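Local atomic coordinates of histidine--tRNA ligase (Thermus thermophilus HB27, PDB entry 4RDX), a protein that attaches histidine to tRNA(His) at the expense of ATP, working as a homodimeric class II aminoacyl-tRNA synthetase. Residues Q281-G286 with V311-L316; L156-L161 with V273-I278; V168-D173 with Y265-A270. All coordinates share one frame; numbering follows the deposited sequence.

From the N terminus the chain first reaches 156-161, the turn between helix 139-156 and strand 161-167, and then 168-173, at the far end of that strand. Some ninety residues later it returns through 265-270, which closes interaction 3, and runs along strand 269-275 to 273-278, which closes interaction 2. The loop of interaction 3 thus sits wholly within that of interaction 2, and the two mark opposite ends of one strand pairing. Interaction 1 follows in series: its short loop of 24 residues joins the start of strand 283-290 to helix 311-320. No loops cross. Interactions 1 and 2 touch directly, for example at Gly-285 and Val-273, whereas interactions 1 and 3 both reach the bound histidine.

Interaction 1 of 3, residues Q281-G286 with V311-L316; sequences QSALGG and VERVAL. With AMP (adenosine monophosphate), chain C; HIS (histidine), chain D.
Arg-313 sets its CG anti to the carbonyl carbon (chi1 -58°) and then runs extended from CG to NE, which brings its guanidinium to Gln-281, where a bend at chi2 (-69°) keeps CG and the amide near Arg-313 NH2. Helix 311-320 and strand 304-310 before it form motif 3 of the class II synthetases, and Arg-313 is the arginine of that motif; here it meets the neighbouring strand 283-290 of the catalytic sheet. Its guanidinium is held between two layers: CB of Gln-281 rests 3.3 Å above one face and C2' of the AMP ribose lies over the opposite one, both offset toward the rim. In the plane of the group, NH1 donates to a lone pair of Ala-283 O (2.9 Å, 157°), while NE is taken by Gly-121 O, so bonds and faces together fix its rotation. Leu-284 CG packs on Val-314 CG2 at 4.0 Å, the side chains crossing at about a right angle. Leu-284 and Gly-285 form a classic beta bulge opposite Val-273. The strand also grips the ribose: AMP O2' lies close to Leu-284 O, and AMP O3' donates to Ala-283 O at 2.8 Å, giving that carbonyl a second donor beside NH1.

Interaction 2 of 3, residues L156-L161 with V273-I278; sequences LGLRRL and VHHEEI
Leu-161 and His-275 make the close-packed side of this contact. CD2 of Leu-161 comes in at the edge of the imidazole, in its plane, 3.8 Å from His-275 CD2, and Leu-161 CB lies 4.2 Å from Val-273 CG1. Leu-158 reaches the same ring obliquely, its CD2 4.1 Å from His-275 NE2. With CG anti to the backbone N (chi1 -164°), His-275 turns its ring toward the loop 156-161, and its ND1 donates to Glu-276 O (2.7 Å), which limits the freedom of the ring to flip. Leu-284 and Ala-317 pack against His-275 as well, and Leu-161 also rests on Leu-153. The loop itself is the exit of helix 139-156: Gly-157, with positive phi, ends the helix in a Schellman motif, and the chain then enters strand 161-167, which runs antiparallel to 269-275 in the class II catalytic sheet. A CA-H...O contact from Leu-161 CA to His-274 O (3.5 Å) marks where the two backbones draw together. Toward solvent the polar link is a salt bridge between Arg-160 and Glu-276. Arg-160, an exposed residue bent at chi2 and chi3, points NE at Glu-276 OE2 (3.0 Å, 171°) within its guanidinium plane, and the oxygen is met nearly along its C-O direction. The two flat groups are 68° apart, so the guanidinium does not pair side-on with both carboxylate oxygens. The other oxygen, Glu-276 OE1, sits 3.4 Å above the plane of the His-275 ring, over its centre.

Interaction 3 of 3, residues V168-D173 with Y265-A270; sequences VGDPED and YYVRTA. With HIS (histidine), chain D.
Arg-268 and Asp-170 join the strand corner at 265-270 to the start of helix 171-185. The CB of Arg-268 leaves the backbone pointing away from 168-173, CG stands anti to the carbonyl carbon, and a bend at chi2 (131°) swings the rest back. CD then passes 3.8 Å from Asp-170 OD1. NE donates to the same oxygen at 3.0 Å, almost straight (176°), on its syn side and in the guanidinium plane. CZ lies 3.7 Å from Asp-170 OD2, and NH2 makes a weak bond to that oxygen, the two planes being 50° apart. Long, weak ion pairs also link NH1 with Glu-137 and NH2 with Glu-234. The backbone adds two bonds: Val-168 N to Arg-268 O (2.8 Å) and Arg-268 N to Gly-169 O (3.1 Å). Here the chain turns between strand 266-267 and strand 269-275 of the class II catalytic domain. Pro-171 CD packs on Val-267 CG1 at 3.9 Å. Asp-170 holds the N-cap position, but its carboxylate faces the arginine and makes no capping bond; its N donates to Asp-173 OD2. A leucine in place of Arg-268 would probably leave the Asp-170 carboxylate without its charged mate and free to turn. Two residues before Arg-268, Tyr-266 sets its ring edge toward ND1 of the bound histidine. The salt bridge and backbone pair thus tie the corner bearing this pocket residue to the helix start, and the arginine probably offsets the aspartate's charge there.

Interaction 1 of 3, residues Q281-G286 with V311-L316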
loop_
_atom_site.group_PDB
_atom_site.type_symbol
_atom_site.label_atom_id
_atom_site.label_comp_id
_atom_site.label_asym_id
_atom_site.label_seq_id
_atom_site.Cartn_x
_atom_site.Cartn_y
_atom_site.Cartn_z
ATOM N N GLN A 281 21.204 13.425 -6.039
ATOM C CA GLN A 281 19.789 13.449 -6.382
ATOM C C GLN A 281 19.025 14.205 -5.304
ATOM O O GLN A 281 18.478 13.605 -4.380
ATOM C CB GLN A 281 19.243 12.026 -6.508
ATOM C CG GLN A 281 19.968 11.164 -7.533
ATOM C CD GLN A 281 19.724 11.617 -8.959
ATOM O OE1 GLN A 281 18.784 12.361 -9.235
ATOM N NE2 GLN A 281 20.574 11.166 -9.875
ATOM N N SER A 282 18.994 15.527 -5.425
ATOM C CA SER A 282 18.448 16.375 -4.373
ATOM C C SER A 282 16.985 16.755 -4.593
ATOM O O SER A 282 16.412 17.504 -3.803
ATOM C CB SER A 282 19.302 17.634 -4.210
ATOM O OG SER A 282 19.306 18.405 -5.400
ATOM N N ALA A 283 16.383 16.241 -5.661
ATOM C CA ALA A 283 14.978 16.526 -5.936
ATOM C C ALA A 283 14.054 15.634 -5.107
ATOM O O ALA A 283 13.967 14.431 -5.336
ATOM C CB ALA A 283 14.677 16.380 -7.419
ATOM N N LEU A 284 13.383 16.241 -4.134
ATOM C CA LEU A 284 12.403 15.561 -3.297
ATOM C C LEU A 284 11.161 15.212 -4.112
ATOM O O LEU A 284 10.593 14.116 -3.996
ATOM C CB LEU A 284 12.011 16.474 -2.138
ATOM C CG LEU A 284 12.346 16.039 -0.713
ATOM C CD1 LEU A 284 13.720 15.397 -0.636
ATOM C CD2 LEU A 284 12.263 17.238 0.221
ATOM N N GLY A 285 10.745 16.166 -4.936
ATOM C CA GLY A 285 9.572 16.014 -5.770
ATOM C C GLY A 285 9.511 17.097 -6.825
ATOM O O GLY A 285 10.208 18.108 -6.735
ATOM N N GLY A 286 8.676 16.882 -7.833
ATOM C CA GLY A 286 8.547 17.836 -8.914
ATOM C C GLY A 286 7.289 17.580 -9.710
ATOM O O GLY A 286 6.637 16.548 -9.554
ATOM N N VAL A 311 8.880 9.155 -1.465
ATOM C CA VAL A 311 8.766 8.883 -0.033
ATOM C C VAL A 311 10.129 8.610 0.618
ATOM O O VAL A 311 10.406 9.068 1.730
ATOM C CB VAL A 311 7.820 7.685 0.218
ATOM C CG1 VAL A 311 7.728 7.375 1.700
ATOM C CG2 VAL A 311 6.436 7.975 -0.365
ATOM N N GLU A 312 10.983 7.881 -0.098
ATOM C CA GLU A 312 12.333 7.588 0.374
ATOM C C GLU A 312 13.158 8.856 0.601
ATOM O O GLU A 312 13.735 9.048 1.678
ATOM C CB GLU A 312 13.070 6.661 -0.597
ATOM C CG GLU A 312 12.595 5.219 -0.595
ATOM C CD GLU A 312 11.355 5.012 -1.445
ATOM O OE1 GLU A 312 10.956 5.962 -2.155
ATOM O OE2 GLU A 312 10.785 3.899 -1.408
ATOM N N ARG A 313 13.221 9.715 -0.415
ATOM C CA ARG A 313 14.023 10.933 -0.331
ATOM C C ARG A 313 13.495 11.873 0.750
ATOM O O ARG A 313 14.257 12.579 1.405
ATOM C CB ARG A 313 14.064 11.649 -1.680
ATOM C CG ARG A 313 14.609 10.787 -2.809
ATOM C CD ARG A 313 14.964 11.618 -4.037
ATOM N NE ARG A 313 15.535 10.787 -5.095
ATOM C CZ ARG A 313 15.801 11.210 -6.325
ATOM N NH1 ARG A 313 15.547 12.466 -6.670
ATOM N NH2 ARG A 313 16.319 10.370 -7.214
ATOM N N VAL A 314 12.184 11.864 0.950
ATOM C CA VAL A 314 11.576 12.636 2.020
ATOM C C VAL A 314 11.962 12.057 3.385
ATOM O O VAL A 314 12.174 12.802 4.340
ATOM C CB VAL A 314 10.026 12.698 1.870
ATOM C CG1 VAL A 314 9.426 13.425 3.048
ATOM C CG2 VAL A 314 9.648 13.386 0.568
ATOM N N ALA A 315 12.081 10.732 3.464
ATOM C CA ALA A 315 12.548 10.088 4.692
ATOM C C ALA A 315 13.978 10.525 5.002
ATOM O O ALA A 315 14.300 10.918 6.133
ATOM C CB ALA A 315 12.461 8.571 4.579
ATOM N N LEU A 316 14.824 10.458 3.977
ATOM C CA LEU A 316 16.209 10.904 4.071
ATOM C C LEU A 316 16.297 12.356 4.546
ATOM O O LEU A 316 17.112 12.689 5.407
ATOM C CB LEU A 316 16.906 10.750 2.715
ATOM C CG LEU A 316 17.130 9.332 2.187
ATOM C CD1 LEU A 316 17.667 9.381 0.766
ATOM C CD2 LEU A 316 18.084 8.566 3.086
HETATM P P AMP C . 10.115 12.071 -11.569
HETATM O O1P AMP C . 9.077 11.052 -11.976
HETATM O O2P AMP C . 11.479 11.821 -12.161
HETATM O O3P AMP C . 9.638 13.498 -11.649
HETATM O "O5'" AMP C . 10.282 11.797 -10.011
HETATM C "C5'" AMP C . 9.649 12.623 -9.044
HETATM C "C4'" AMP C . 10.221 12.373 -7.672
HETATM O "O4'" AMP C . 10.154 10.953 -7.386
HETATM C "C3'" AMP C . 11.692 12.731 -7.507
HETATM O "O3'" AMP C . 11.888 14.094 -7.173
HETATM C "C2'" AMP C . 12.172 11.766 -6.429
HETATM O "O2'" AMP C . 11.849 12.254 -5.136
HETATM C "C1'" AMP C . 11.317 10.531 -6.711
HETATM N N9 AMP C . 12.014 9.551 -7.566
HETATM C C8 AMP C . 12.045 9.569 -8.912
HETATM N N7 AMP C . 12.765 8.527 -9.406
HETATM C C5 AMP C . 13.208 7.814 -8.352
HETATM C C6 AMP C . 14.033 6.598 -8.158
HETATM N N6 AMP C . 14.532 5.906 -9.212
HETATM N N1 AMP C . 14.262 6.189 -6.889
HETATM C C2 AMP C . 13.774 6.866 -5.833
HETATM N N3 AMP C . 13.023 7.976 -5.933
HETATM C C4 AMP C . 12.712 8.493 -7.144
HETATM N N HIS D . 8.088 13.745 -13.271
HETATM C CA HIS D . 6.816 14.416 -13.507
HETATM C C HIS D . 7.030 15.921 -13.472
HETATM O O HIS D . 6.254 16.686 -14.041
HETATM C CB HIS D . 5.791 13.988 -12.450
HETATM C CG HIS D . 4.430 14.596 -12.647
HETATM N ND1 HIS D . 4.086 15.326 -13.754
HETATM C CD2 HIS D . 3.341 14.569 -11.847
HETATM C CE1 HIS D . 2.840 15.729 -13.645
HETATM N NE2 HIS D . 2.352 15.283 -12.496
HETATM O OXT HIS D . 7.989 16.404 -12.871
#

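Interaction 2 of 3, residues L156-L161 with V273-I278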
loop_
_atom_site.group_PDB
_atom_site.type_symbol
_atom_site.label_atom_id
_atom_site.label_comp_id
_atom_site.label_asym_id
_atom_site.label_seq_id
_atom_site.Cartn_x
_atom_site.Cartn_y
_atom_site.Cartn_z
ATOM N N LEU A 156 4.980 17.684 7.187
ATOM C CA LEU A 156 5.876 16.675 7.755
ATOM C C LEU A 156 6.778 17.260 8.849
ATOM O O LEU A 156 7.044 16.606 9.859
ATOM C CB LEU A 156 6.704 16.005 6.663
ATOM C CG LEU A 156 5.827 15.094 5.804
ATOM C CD1 LEU A 156 6.535 14.675 4.542
ATOM C CD2 LEU A 156 5.391 13.873 6.601
ATOM N N GLY A 157 7.225 18.497 8.654
ATOM C CA GLY A 157 8.021 19.187 9.651
ATOM C C GLY A 157 9.219 19.861 9.023
ATOM O O GLY A 157 9.919 20.648 9.662
ATOM N N LEU A 158 9.445 19.549 7.752
ATOM C CA LEU A 158 10.604 20.060 7.039
ATOM C C LEU A 158 10.618 21.580 6.926
ATOM O O LEU A 158 9.653 22.201 6.481
ATOM C CB LEU A 158 10.701 19.443 5.640
ATOM C CG LEU A 158 11.054 17.958 5.557
ATOM C CD1 LEU A 158 11.028 17.491 4.111
ATOM C CD2 LEU A 158 12.413 17.679 6.191
ATOM N N ARG A 159 11.728 22.164 7.358
ATOM C CA ARG A 159 12.099 23.506 6.965
ATOM C C ARG A 159 13.228 23.276 5.969
ATOM O O ARG A 159 13.458 22.137 5.572
ATOM C CB ARG A 159 12.574 24.310 8.173
ATOM C CG ARG A 159 11.569 24.364 9.326
ATOM C CD ARG A 159 10.192 24.828 8.851
ATOM N NE ARG A 159 9.264 25.076 9.952
ATOM C CZ ARG A 159 8.046 24.547 10.046
ATOM N NH1 ARG A 159 7.598 23.729 9.105
ATOM N NH2 ARG A 159 7.272 24.835 11.083
ATOM N N ARG A 160 13.910 24.335 5.544
ATOM C CA ARG A 160 15.070 24.188 4.664
ATOM C C ARG A 160 14.747 23.476 3.347
ATOM O O ARG A 160 15.343 22.445 3.030
ATOM C CB ARG A 160 16.185 23.424 5.385
ATOM C CG ARG A 160 16.478 23.911 6.791
ATOM C CD ARG A 160 17.185 25.239 6.744
ATOM N NE ARG A 160 18.289 25.199 5.792
ATOM C CZ ARG A 160 19.000 26.259 5.428
ATOM N NH1 ARG A 160 18.726 27.452 5.934
ATOM N NH2 ARG A 160 19.983 26.125 4.551
ATOM N N LEU A 161 13.809 24.025 2.584
ATOM C CA LEU A 161 13.443 23.465 1.287
ATOM C C LEU A 161 13.678 24.518 0.211
ATOM O O LEU A 161 13.550 25.713 0.479
ATOM C CB LEU A 161 11.964 23.067 1.280
ATOM C CG LEU A 161 11.421 22.141 2.371
ATOM C CD1 LEU A 161 9.912 22.308 2.498
ATOM C CD2 LEU A 161 11.776 20.690 2.080
ATOM N N VAL A 273 11.062 20.675 -6.022
ATOM C CA VAL A 273 11.405 21.040 -4.648
ATOM C C VAL A 273 12.636 20.256 -4.211
ATOM O O VAL A 273 12.675 19.032 -4.326
ATOM C CB VAL A 273 10.251 20.792 -3.655
ATOM C CG1 VAL A 273 10.706 21.082 -2.232
ATOM C CG2 VAL A 273 9.048 21.648 -4.010
ATOM N N HIS A 274 13.647 20.964 -3.721
ATOM C CA HIS A 274 14.908 20.332 -3.359
ATOM C C HIS A 274 15.211 20.409 -1.873
ATOM O O HIS A 274 14.673 21.253 -1.155
ATOM C CB HIS A 274 16.060 20.961 -4.139
ATOM C CG HIS A 274 16.060 20.615 -5.598
ATOM N ND1 HIS A 274 16.877 19.648 -6.126
ATOM C CD2 HIS A 274 15.336 21.112 -6.626
ATOM C CE1 HIS A 274 16.662 19.559 -7.432
ATOM N NE2 HIS A 274 15.732 20.437 -7.757
ATOM N N HIS A 275 16.086 19.517 -1.424
ATOM C CA HIS A 275 16.563 19.534 -0.051
ATOM C C HIS A 275 18.064 19.276 -0.027
ATOM O O HIS A 275 18.576 18.463 -0.799
ATOM C CB HIS A 275 15.823 18.490 0.791
ATOM C CG HIS A 275 15.974 18.691 2.268
ATOM N ND1 HIS A 275 17.030 18.174 2.984
ATOM C CD2 HIS A 275 15.204 19.359 3.157
ATOM C CE1 HIS A 275 16.905 18.513 4.255
ATOM N NE2 HIS A 275 15.803 19.235 4.387
ATOM N N GLU A 276 18.770 19.976 0.857
ATOM C CA GLU A 276 20.206 19.770 1.018
ATOM C C GLU A 276 20.494 18.424 1.667
ATOM O O GLU A 276 19.584 17.766 2.180
ATOM C CB GLU A 276 20.834 20.900 1.834
ATOM C CG GLU A 276 20.339 20.995 3.262
ATOM C CD GLU A 276 19.049 21.776 3.382
ATOM O OE1 GLU A 276 18.115 21.525 2.593
ATOM O OE2 GLU A 276 18.980 22.657 4.264
ATOM N N GLU A 277 21.767 18.033 1.644
ATOM C CA GLU A 277 22.176 16.685 2.020
ATOM C C GLU A 277 21.456 15.664 1.130
ATOM O O GLU A 277 21.171 15.954 -0.031
ATOM C CB GLU A 277 21.951 16.424 3.516
ATOM C CG GLU A 277 22.736 17.361 4.444
ATOM C CD GLU A 277 21.837 18.203 5.323
ATOM O OE1 GLU A 277 20.644 18.332 4.991
ATOM O OE2 GLU A 277 22.324 18.736 6.343
ATOM N N ILE A 278 21.181 14.477 1.666
ATOM C CA ILE A 278 20.499 13.393 0.934
ATOM C C ILE A 278 21.103 13.018 -0.437
ATOM O O ILE A 278 20.492 12.284 -1.220
ATOM C CB ILE A 278 18.950 13.613 0.841
ATOM C CG1 ILE A 278 18.555 14.411 -0.403
ATOM C CG2 ILE A 278 18.425 14.280 2.108
ATOM C CD1 ILE A 278 17.157 14.108 -0.898
#

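Interaction 3 of 3, residues V168-D173 with Y265-A270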
loop_
_atom_site.group_PDB
_atom_site.type_symbol
_atom_site.label_atom_id
_atom_site.label_comp_id
_atom_site.label_asym_id
_atom_site.label_seq_id
_atom_site.Cartn_x
_atom_site.Cartn_y
_atom_site.Cartn_z
ATOM N N VAL A 168 8.407 25.641 -19.362
ATOM C CA VAL A 168 8.980 25.029 -20.554
ATOM C C VAL A 168 8.352 25.634 -21.803
ATOM O O VAL A 168 8.736 25.310 -22.927
ATOM C CB VAL A 168 8.771 23.508 -20.562
ATOM C CG1 VAL A 168 9.636 22.847 -19.501
ATOM C CG2 VAL A 168 7.304 23.171 -20.345
ATOM N N GLY A 169 7.378 26.516 -21.591
ATOM C CA GLY A 169 6.695 27.193 -22.677
ATOM C C GLY A 169 5.776 26.272 -23.453
ATOM O O GLY A 169 5.614 25.101 -23.113
ATOM N N ASP A 170 5.158 26.815 -24.495
ATOM C CA ASP A 170 4.361 26.025 -25.423
ATOM C C ASP A 170 5.320 25.479 -26.488
ATOM O O ASP A 170 6.420 26.009 -26.635
ATOM C CB ASP A 170 3.254 26.900 -26.024
ATOM C CG ASP A 170 2.149 27.211 -25.023
ATOM O OD1 ASP A 170 1.595 26.259 -24.432
ATOM O OD2 ASP A 170 1.840 28.403 -24.819
ATOM N N PRO A 171 4.927 24.409 -27.209
ATOM C CA PRO A 171 5.831 23.728 -28.152
ATOM C C PRO A 171 6.639 24.646 -29.074
ATOM O O PRO A 171 7.841 24.424 -29.249
ATOM C CB PRO A 171 4.875 22.870 -28.980
ATOM C CG PRO A 171 3.792 22.528 -28.033
ATOM C CD PRO A 171 3.615 23.735 -27.144
ATOM N N GLU A 172 5.988 25.652 -29.650
ATOM C CA GLU A 172 6.658 26.598 -30.539
ATOM C C GLU A 172 7.837 27.260 -29.830
ATOM O O GLU A 172 8.917 27.422 -30.407
ATOM C CB GLU A 172 5.681 27.671 -31.030
ATOM C CG GLU A 172 4.292 27.159 -31.382
ATOM C CD GLU A 172 3.377 27.077 -30.172
ATOM O OE1 GLU A 172 2.880 28.134 -29.726
ATOM O OE2 GLU A 172 3.165 25.956 -29.663
ATOM N N ASP A 173 7.620 27.626 -28.570
ATOM C CA ASP A 173 8.644 28.283 -27.763
ATOM C C ASP A 173 9.869 27.392 -27.573
ATOM O O ASP A 173 11.005 27.832 -27.770
ATOM C CB ASP A 173 8.070 28.697 -26.404
ATOM C CG ASP A 173 6.795 29.509 -26.535
ATOM O OD1 ASP A 173 6.495 29.972 -27.655
ATOM O OD2 ASP A 173 6.093 29.690 -25.516
ATOM N N TYR A 265 5.086 16.556 -24.031
ATOM C CA TYR A 265 3.683 16.858 -23.757
ATOM C C TYR A 265 3.569 17.758 -22.536
ATOM O O TYR A 265 2.482 18.225 -22.189
ATOM C CB TYR A 265 2.800 15.601 -23.646
ATOM C CG TYR A 265 3.196 14.570 -22.605
ATOM C CD1 TYR A 265 3.226 14.882 -21.250
ATOM C CD2 TYR A 265 3.487 13.263 -22.978
ATOM C CE1 TYR A 265 3.571 13.935 -20.304
ATOM C CE2 TYR A 265 3.829 12.310 -22.040
ATOM C CZ TYR A 265 3.869 12.650 -20.706
ATOM O OH TYR A 265 4.208 11.701 -19.771
ATOM N N TYR A 266 4.707 17.993 -21.890
ATOM C CA TYR A 266 4.791 18.984 -20.830
ATOM C C TYR A 266 4.802 20.374 -21.443
ATOM O O TYR A 266 5.569 20.646 -22.367
ATOM C CB TYR A 266 6.050 18.778 -19.987
ATOM C CG TYR A 266 6.052 17.510 -19.165
ATOM C CD1 TYR A 266 5.379 17.443 -17.955
ATOM C CD2 TYR A 266 6.744 16.387 -19.588
ATOM C CE1 TYR A 266 5.386 16.287 -17.200
ATOM C CE2 TYR A 266 6.755 15.229 -18.840
ATOM C CZ TYR A 266 6.076 15.185 -17.647
ATOM O OH TYR A 266 6.087 14.034 -16.898
ATOM N N VAL A 267 3.935 21.247 -20.939
ATOM C CA VAL A 267 3.869 22.622 -21.412
ATOM C C VAL A 267 3.741 23.580 -20.234
ATOM O O VAL A 267 3.315 23.184 -19.148
ATOM C CB VAL A 267 2.685 22.838 -22.374
ATOM C CG1 VAL A 267 2.903 22.088 -23.675
ATOM C CG2 VAL A 267 1.378 22.416 -21.711
ATOM N N ARG A 268 4.118 24.837 -20.457
ATOM C CA ARG A 268 3.996 25.882 -19.441
ATOM C C ARG A 268 4.715 25.550 -18.131
ATOM O O ARG A 268 5.900 25.216 -18.134
ATOM C CB ARG A 268 2.520 26.224 -19.193
ATOM C CG ARG A 268 1.921 27.157 -20.247
ATOM C CD ARG A 268 0.586 26.651 -20.783
ATOM N NE ARG A 268 0.220 27.306 -22.038
ATOM C CZ ARG A 268 -0.662 28.294 -22.146
ATOM N NH1 ARG A 268 -1.292 28.749 -21.072
ATOM N NH2 ARG A 268 -0.921 28.825 -23.333
ATOM N N THR A 269 3.985 25.626 -17.022
ATOM C CA THR A 269 4.562 25.502 -15.683
ATOM C C THR A 269 5.365 24.223 -15.429
ATOM O O THR A 269 4.901 23.112 -15.698
ATOM C CB THR A 269 3.474 25.619 -14.591
ATOM O OG1 THR A 269 2.538 26.643 -14.948
ATOM C CG2 THR A 269 4.104 25.955 -13.250
ATOM N N ALA A 270 6.579 24.397 -14.915
ATOM C CA ALA A 270 7.376 23.289 -14.406
ATOM C C ALA A 270 7.941 23.704 -13.053
ATOM O O ALA A 270 8.291 24.870 -12.850
ATOM C CB ALA A 270 8.499 22.936 -15.371
HETATM N N HIS D . 8.088 13.745 -13.271
HETATM C CA HIS D . 6.816 14.416 -13.507
HETATM C C HIS D . 7.030 15.921 -13.472
HETATM O O HIS D . 6.254 16.686 -14.041
HETATM C CB HIS D . 5.791 13.988 -12.450
HETATM C CG HIS D . 4.430 14.596 -12.647
HETATM N ND1 HIS D . 4.086 15.326 -13.754
HETATM C CD2 HIS D . 3.341 14.569 -11.847
HETATM C CE1 HIS D . 2.840 15.729 -13.645
HETATM N NE2 HIS D . 2.352 15.283 -12.496
HETATM O OXT HIS D . 7.989 16.404 -12.871
#